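Local atomic coordinates of transcription regulator AcaB (PDB entry 6N8B), a protein that probably regulates transcription in Escherichia coli as a plasmid-encoded factor with a crucial role in the conjugation of IncC plasmids. Residues K28-Q33 with P103-P108; K85-L90 with D131-I136. All blocks are in the same frame, centred on the assembly; numbering follows the deposited sequence.

Contact 1: residues K28-Q33 with P103-P108; sequences KVNSLQ and PGYTNP
Tyr105 lays one face of its ring against Asn30, where strand 23-29 gives way to helix 32-59. CB of Asn30 sits 3.9 Å from the centroid of the Tyr105 ring, 25° off the normal, a CH-pi contact over the face but shifted toward the rim. The amide plane of Asn30 lies within 8° of the ring plane, but CB makes the contact; the amide carbon, Asn30 CG, is farther off, 4.1 Å from Tyr105 CD1. Over the same face, the carbonyl O of Asn30 comes to 3.5 Å from Tyr105 CD2, at the opposite edge from CD1. CE2 of Tyr105 rests 3.8 Å from CA of Ser31. With Tyr105 CG anti to its own carbonyl carbon (chi1 -80°), the ring is laid along Asn30 and Ser31. Its hydroxyl is hydrogen-bonded to Asp138 of helix 118-142.

At Asn107 the backbone O shares the NE2 of Gln35 with Val29 O, so one side-chain amide bridges both segments.

Pro108 brings the segments together again. Pro108 CA lies 3.3 Å from Val29 O, and Pro108 CB 3.4 Å from Asn30 OD1. Lys28 CG packs more loosely on the same CB.

No direct hydrogen bond joins the two segments. The next residue, Asn109, pairs with Val29 by backbone hydrogen bonds. The arrangement is one end of a two-stranded antiparallel sheet, where one segment turns into a helix with Ser31 at the N-cap position, its OG bonded to Asp131 and only weakly to Ala34 N, and the other enters strand 109-115 from a loop.

Contact 2: residues K85-L90 with D131-I136; sequences KATAQL and DTLMGI
Helices 85-90 and 131-136 run in nearly the same direction, 25° apart, with their axes 9.9 Å from each other at closest approach. The backbones come nearest at Thr87 and Leu133.

Leu133 carries the N-terminal part of the contact. With CG anti to the backbone N (chi1 -168°), the end of the Leu133 side chain comes nearer helix 85-90 than its base, and its two methyls find different neighbours. Leu133 CD2 meets CB of Ala86 at 3.9 Å. Leu133 CD1 lies 3.7 Å from Thr87 N, and also touches CD1 of Leu90 at 3.6 Å. The side chains of Leu90 and Leu133 cross at about a right angle and meet through these CD1 methyls.

One turn further on, Ile136 uses both of its branches. Ile136 CG2 packs on CB of Leu90 at 3.6 Å, while Ile136 CD1 reaches back to CG2 of Thr87, also at 3.6 Å. Thr87 thus offers its methyl to Ile136, and its hydroxyl OG1 lies beside CD1 of Leu133. That hydroxyl is hydrogen-bonded to the carbonyl O of Leu83 in its own helix, which satisfies it.

No hydrogen bond crosses between the helices; the contact is mostly apolar. Trp158 of helix 148-182 touches both Ala86 and Leu133. Ile136 also meets Asn91 and Met94 farther along helix 62-96, and Met102 in the loop beyond it. This is the apolar interface of two long, roughly parallel neighbouring helices in an alpha-helical bundle, with helix 148-182 packed against the same seam.

How the contacts relate
From the N terminus the chain passes 28-33, then 85-90, 103-108 and 131-136, so the contacts cross. Contact 1 closes a loop across helices 32-59 and 62-96 and joins the start of the first to the approach to strand 109-115. Contact 2 closes a second loop, through strand 109-115, and pairs helix 62-96 with helix 118-142. The two meet on helix 118-142. Asp131 probably hydrogen-bonds through OD1 to Ser31 OG and through OD2 to Asn30 N, and Tyr105 OH packs on Gly135. Helix 118-142 thus lies between the sheet end and helix 62-96, tying the strands to the bundle.

Contact 1: residues K28-Q33 with P103-P108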
ATOM      1  N   LYS A  28     -10.358  -2.236  11.132  1.00 57.20           N
ATOM      2  CA  LYS A  28     -10.697  -0.918  11.638  1.00 58.08           C
ATOM      3  C   LYS A  28      -9.491   0.001  11.526  1.00 57.35           C
ATOM      4  O   LYS A  28      -8.353  -0.404  11.783  1.00 55.99           O
ATOM      5  CB  LYS A  28     -11.195  -1.004  13.082  1.00 59.06           C
ATOM      6  CG  LYS A  28     -10.956   0.242  13.913  1.00 59.85           C
ATOM      7  CD  LYS A  28     -11.332   0.055  15.368  1.00 61.47           C
ATOM      8  CE  LYS A  28     -12.831  -0.054  15.488  1.00 63.01           C
ATOM      9  NZ  LYS A  28     -13.329   0.096  16.881  1.00 65.44           N
ATOM     10  N   VAL A  29      -9.749   1.242  11.129  1.00 41.84           N
ATOM     11  CA  VAL A  29      -8.713   2.226  10.858  1.00 41.21           C
ATOM     12  C   VAL A  29      -9.077   3.501  11.605  1.00 42.69           C
ATOM     13  O   VAL A  29     -10.181   4.028  11.439  1.00 44.42           O
ATOM     14  CB  VAL A  29      -8.566   2.485   9.348  1.00 41.16           C
ATOM     15  CG1 VAL A  29      -7.546   3.565   9.103  1.00 40.59           C
ATOM     16  CG2 VAL A  29      -8.170   1.204   8.623  1.00 39.83           C
ATOM     17  N   ASN A  30      -8.152   3.991  12.429  1.00 48.29           N
ATOM     18  CA  ASN A  30      -8.436   5.114  13.314  1.00 49.84           C
ATOM     19  C   ASN A  30      -8.139   6.455  12.655  1.00 50.09           C
ATOM     20  O   ASN A  30      -9.003   7.337  12.618  1.00 51.64           O
ATOM     21  CB  ASN A  30      -7.614   4.982  14.599  1.00 49.34           C
ATOM     22  CG  ASN A  30      -8.045   3.811  15.453  1.00 49.54           C
ATOM     23  OD1 ASN A  30      -9.232   3.500  15.549  1.00 50.97           O
ATOM     24  ND2 ASN A  30      -7.076   3.147  16.076  1.00 48.35           N
ATOM     25  N   SER A  31      -6.933   6.610  12.120  1.00 39.07           N
ATOM     26  CA  SER A  31      -6.448   7.900  11.655  1.00 39.03           C
ATOM     27  C   SER A  31      -7.040   8.257  10.298  1.00 40.00           C
ATOM     28  O   SER A  31      -7.305   7.390   9.462  1.00 39.93           O
ATOM     29  CB  SER A  31      -4.920   7.895  11.569  1.00 36.83           C
ATOM     30  OG  SER A  31      -4.465   6.896  10.669  1.00 35.31           O
ATOM     31  N   LEU A  32      -7.237   9.560  10.084  1.00 37.88           N
ATOM     32  CA  LEU A  32      -7.770  10.018   8.806  1.00 38.91           C
ATOM     33  C   LEU A  32      -6.779   9.790   7.673  1.00 37.36           C
ATOM     34  O   LEU A  32      -7.188   9.612   6.520  1.00 37.58           O
ATOM     35  CB  LEU A  32      -8.147  11.498   8.889  1.00 39.69           C
ATOM     36  CG  LEU A  32      -8.557  12.169   7.574  1.00 39.51           C
ATOM     37  CD1 LEU A  32      -9.880  11.612   7.060  1.00 40.39           C
ATOM     38  CD2 LEU A  32      -8.617  13.678   7.740  1.00 39.63           C
ATOM     39  N   GLN A  33      -5.480   9.767   7.979  1.00 53.31           N
ATOM     40  CA  GLN A  33      -4.485   9.539   6.936  1.00 51.63           C
ATOM     41  C   GLN A  33      -4.549   8.106   6.430  1.00 50.90           C
ATOM     42  O   GLN A  33      -4.581   7.863   5.218  1.00 50.78           O
ATOM     43  CB  GLN A  33      -3.084   9.859   7.456  1.00 49.36           C
ATOM     44  CG  GLN A  33      -2.879  11.302   7.864  1.00 50.09           C
ATOM     45  CD  GLN A  33      -3.474  11.608   9.220  1.00 51.43           C
ATOM     46  OE1 GLN A  33      -3.645  10.714  10.047  1.00 51.08           O
ATOM     47  NE2 GLN A  33      -3.803  12.874   9.453  1.00 52.69           N
ATOM     48  N   PRO A 103      -4.354   8.160  21.577  1.00 55.36           N
ATOM     49  CA  PRO A 103      -5.620   8.881  21.679  1.00 56.21           C
ATOM     50  C   PRO A 103      -6.789   8.059  21.156  1.00 56.77           C
ATOM     51  O   PRO A 103      -6.636   7.138  20.350  1.00 56.22           O
ATOM     52  CB  PRO A 103      -5.395  10.114  20.787  1.00 55.29           C
ATOM     53  CG  PRO A 103      -4.134   9.811  19.973  1.00 53.73           C
ATOM     54  CD  PRO A 103      -3.769   8.384  20.243  1.00 53.94           C
ATOM     55  N   GLY A 104      -7.971   8.419  21.628  1.00 65.28           N
ATOM     56  CA  GLY A 104      -9.169   8.039  20.922  1.00 65.77           C
ATOM     57  C   GLY A 104      -9.236   8.753  19.586  1.00 64.86           C
ATOM     58  O   GLY A 104      -8.484   9.687  19.302  1.00 63.99           O
ATOM     59  N   TYR A 105     -10.143   8.294  18.733  1.00 55.59           N
ATOM     60  CA  TYR A 105     -10.361   8.935  17.444  1.00 54.75           C
ATOM     61  C   TYR A 105     -11.850   9.170  17.259  1.00 55.87           C
ATOM     62  O   TYR A 105     -12.662   8.272  17.498  1.00 56.81           O
ATOM     63  CB  TYR A 105      -9.776   8.107  16.298  1.00 53.37           C
ATOM     64  CG  TYR A 105      -8.281   8.296  16.169  1.00 51.85           C
ATOM     65  CD1 TYR A 105      -7.399   7.576  16.965  1.00 51.87           C
ATOM     66  CD2 TYR A 105      -7.754   9.217  15.273  1.00 50.47           C
ATOM     67  CE1 TYR A 105      -6.032   7.755  16.859  1.00 50.53           C
ATOM     68  CE2 TYR A 105      -6.390   9.402  15.159  1.00 49.03           C
ATOM     69  CZ  TYR A 105      -5.534   8.669  15.955  1.00 49.07           C
ATOM     70  OH  TYR A 105      -4.175   8.847  15.850  1.00 47.76           O
ATOM     71  N   THR A 106     -12.197  10.390  16.846  1.00 64.15           N
ATOM     72  CA  THR A 106     -13.589  10.817  16.815  1.00 65.90           C
ATOM     73  C   THR A 106     -14.422  10.046  15.799  1.00 66.27           C
ATOM     74  O   THR A 106     -15.650  10.014  15.927  1.00 70.18           O
ATOM     75  CB  THR A 106     -13.666  12.316  16.521  1.00 65.95           C
ATOM     76  OG1 THR A 106     -13.028  12.591  15.268  1.00 63.56           O
ATOM     77  CG2 THR A 106     -12.972  13.112  17.621  1.00 66.30           C
ATOM     78  N   ASN A 107     -13.800   9.432  14.797  1.00 70.57           N
ATOM     79  CA  ASN A 107     -14.529   8.652  13.795  1.00 70.57           C
ATOM     80  C   ASN A 107     -13.608   7.623  13.161  1.00 69.30           C
ATOM     81  O   ASN A 107     -13.074   7.833  12.064  1.00 67.96           O
ATOM     82  CB  ASN A 107     -15.141   9.559  12.727  1.00 70.25           C
ATOM     83  CG  ASN A 107     -16.017   8.797  11.739  1.00 70.64           C
ATOM     84  OD1 ASN A 107     -17.039   8.221  12.115  1.00 75.69           O
ATOM     85  ND2 ASN A 107     -15.622   8.795  10.467  1.00 67.13           N
ATOM     86  N   PRO A 108     -13.389   6.492  13.820  1.00 58.84           N
ATOM     87  CA  PRO A 108     -12.725   5.375  13.146  1.00 57.64           C
ATOM     88  C   PRO A 108     -13.715   4.682  12.224  1.00 57.99           C
ATOM     89  O   PRO A 108     -14.930   4.723  12.431  1.00 59.68           O
ATOM     90  CB  PRO A 108     -12.288   4.452  14.293  1.00 58.12           C
ATOM     91  CG  PRO A 108     -12.610   5.198  15.574  1.00 59.56           C
ATOM     92  CD  PRO A 108     -13.691   6.174  15.225  1.00 60.16           C
TER

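Contact 2: residues K85-L90 with D131-I136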
ATOM      1  N   LYS A  85      11.080   1.412  11.188  1.00 50.55           N
ATOM      2  CA  LYS A  85      12.137   2.224  11.774  1.00 51.03           C
ATOM      3  C   LYS A  85      11.599   3.568  12.248  1.00 50.53           C
ATOM      4  O   LYS A  85      12.028   4.078  13.289  1.00 51.28           O
ATOM      5  CB  LYS A  85      13.266   2.427  10.761  1.00 50.87           C
ATOM      6  CG  LYS A  85      14.636   2.649  11.388  1.00 53.15           C
ATOM      7  CD  LYS A  85      15.549   3.452  10.471  1.00 53.80           C
ATOM      8  CE  LYS A  85      17.004   3.357  10.911  1.00 58.17           C
ATOM      9  NZ  LYS A  85      17.189   3.757  12.335  1.00 59.83           N
ATOM     10  N   ALA A  86      10.648   4.145  11.508  1.00 47.38           N
ATOM     11  CA  ALA A  86       9.965   5.341  11.988  1.00 46.75           C
ATOM     12  C   ALA A  86       9.189   5.051  13.267  1.00 47.34           C
ATOM     13  O   ALA A  86       9.232   5.841  14.218  1.00 47.91           O
ATOM     14  CB  ALA A  86       9.038   5.888  10.904  1.00 44.97           C
ATOM     15  N   THR A  87       8.474   3.923  13.304  1.00 46.59           N
ATOM     16  CA  THR A  87       7.763   3.527  14.515  1.00 47.49           C
ATOM     17  C   THR A  87       8.720   3.368  15.689  1.00 48.92           C
ATOM     18  O   THR A  87       8.403   3.765  16.816  1.00 49.48           O
ATOM     19  CB  THR A  87       6.997   2.225  14.270  1.00 47.62           C
ATOM     20  OG1 THR A  87       6.316   2.299  13.011  1.00 45.74           O
ATOM     21  CG2 THR A  87       5.988   1.980  15.369  1.00 48.19           C
ATOM     22  N   ALA A  88       9.893   2.780  15.444  1.00 62.22           N
ATOM     23  CA  ALA A  88      10.852   2.549  16.520  1.00 63.29           C
ATOM     24  C   ALA A  88      11.346   3.861  17.122  1.00 63.72           C
ATOM     25  O   ALA A  88      11.343   4.032  18.346  1.00 65.17           O
ATOM     26  CB  ALA A  88      12.024   1.711  16.005  1.00 64.68           C
ATOM     27  N   GLN A  89      11.784   4.802  16.275  1.00 66.69           N
ATOM     28  CA  GLN A  89      12.348   6.040  16.807  1.00 67.05           C
ATOM     29  C   GLN A  89      11.295   6.858  17.542  1.00 66.97           C
ATOM     30  O   GLN A  89      11.585   7.465  18.578  1.00 67.93           O
ATOM     31  CB  GLN A  89      12.989   6.894  15.707  1.00 66.43           C
ATOM     32  CG  GLN A  89      13.918   6.178  14.741  1.00 66.64           C
ATOM     33  CD  GLN A  89      14.210   7.010  13.497  1.00 65.51           C
ATOM     34  OE1 GLN A  89      13.664   6.762  12.420  1.00 64.65           O
ATOM     35  NE2 GLN A  89      15.087   7.998  13.641  1.00 66.54           N
ATOM     36  N   LEU A  90      10.061   6.877  17.034  1.00 51.99           N
ATOM     37  CA  LEU A  90       9.042   7.693  17.682  1.00 51.76           C
ATOM     38  C   LEU A  90       8.405   6.997  18.878  1.00 52.80           C
ATOM     39  O   LEU A  90       7.977   7.677  19.816  1.00 53.29           O
ATOM     40  CB  LEU A  90       7.943   8.078  16.689  1.00 50.09           C
ATOM     41  CG  LEU A  90       8.316   8.663  15.329  1.00 48.75           C
ATOM     42  CD1 LEU A  90       7.088   8.732  14.464  1.00 46.93           C
ATOM     43  CD2 LEU A  90       8.929  10.030  15.459  1.00 49.01           C
ATOM     44  N   ASP A 131      -1.428   3.479  10.223  1.00 32.91           N
ATOM     45  CA  ASP A 131      -2.385   3.897  11.243  1.00 33.48           C
ATOM     46  C   ASP A 131      -1.711   4.008  12.606  1.00 33.82           C
ATOM     47  O   ASP A 131      -1.909   4.990  13.332  1.00 33.86           O
ATOM     48  CB  ASP A 131      -3.552   2.908  11.295  1.00 34.21           C
ATOM     49  CG  ASP A 131      -4.804   3.509  11.904  1.00 34.60           C
ATOM     50  OD1 ASP A 131      -4.948   4.747  11.872  1.00 34.45           O
ATOM     51  OD2 ASP A 131      -5.651   2.742  12.411  1.00 35.07           O
ATOM     52  N   THR A 132      -0.883   3.022  12.954  1.00 43.73           N
ATOM     53  CA  THR A 132      -0.164   3.076  14.221  1.00 44.07           C
ATOM     54  C   THR A 132       0.813   4.244  14.248  1.00 43.55           C
ATOM     55  O   THR A 132       0.884   4.976  15.242  1.00 43.68           O
ATOM     56  CB  THR A 132       0.570   1.755  14.462  1.00 44.59           C
ATOM     57  OG1 THR A 132      -0.385   0.710  14.684  1.00 45.18           O
ATOM     58  CG2 THR A 132       1.491   1.860  15.673  1.00 44.86           C
ATOM     59  N   LEU A 133       1.561   4.441  13.158  1.00 43.34           N
ATOM     60  CA  LEU A 133       2.518   5.540  13.106  1.00 42.97           C
ATOM     61  C   LEU A 133       1.824   6.886  13.281  1.00 42.68           C
ATOM     62  O   LEU A 133       2.329   7.764  13.989  1.00 42.76           O
ATOM     63  CB  LEU A 133       3.285   5.503  11.786  1.00 42.61           C
ATOM     64  CG  LEU A 133       4.498   6.430  11.737  1.00 42.68           C
ATOM     65  CD1 LEU A 133       5.468   6.020  12.832  1.00 43.19           C
ATOM     66  CD2 LEU A 133       5.167   6.378  10.379  1.00 42.40           C
ATOM     67  N   MET A 134       0.653   7.058  12.661  1.00 42.50           N
ATOM     68  CA  MET A 134      -0.105   8.288  12.861  1.00 42.54           C
ATOM     69  C   MET A 134      -0.562   8.417  14.305  1.00 43.35           C
ATOM     70  O   MET A 134      -0.548   9.514  14.873  1.00 43.58           O
ATOM     71  CB  MET A 134      -1.298   8.338  11.909  1.00 42.29           C
ATOM     72  CG  MET A 134      -0.927   8.313  10.441  1.00 41.45           C
ATOM     73  SD  MET A 134       0.207   9.653  10.017  1.00 40.90           S
ATOM     74  CE  MET A 134       1.755   8.762   9.848  1.00 40.61           C
ATOM     75  N   GLY A 135      -0.973   7.303  14.915  1.00 45.31           N
ATOM     76  CA  GLY A 135      -1.325   7.331  16.323  1.00 45.98           C
ATOM     77  C   GLY A 135      -0.175   7.785  17.201  1.00 45.94           C
ATOM     78  O   GLY A 135      -0.377   8.496  18.188  1.00 46.37           O
ATOM     79  N   ILE A 136       1.050   7.378  16.859  1.00 44.39           N
ATOM     80  CA  ILE A 136       2.210   7.807  17.637  1.00 44.42           C
ATOM     81  C   ILE A 136       2.458   9.293  17.434  1.00 44.11           C
ATOM     82  O   ILE A 136       2.615  10.053  18.397  1.00 44.37           O
ATOM     83  CB  ILE A 136       3.452   6.976  17.268  1.00 44.41           C
ATOM     84  CG1 ILE A 136       3.249   5.506  17.634  1.00 44.81           C
ATOM     85  CG2 ILE A 136       4.676   7.517  17.985  1.00 44.71           C
ATOM     86  CD1 ILE A 136       4.328   4.598  17.120  1.00 44.96           C
TER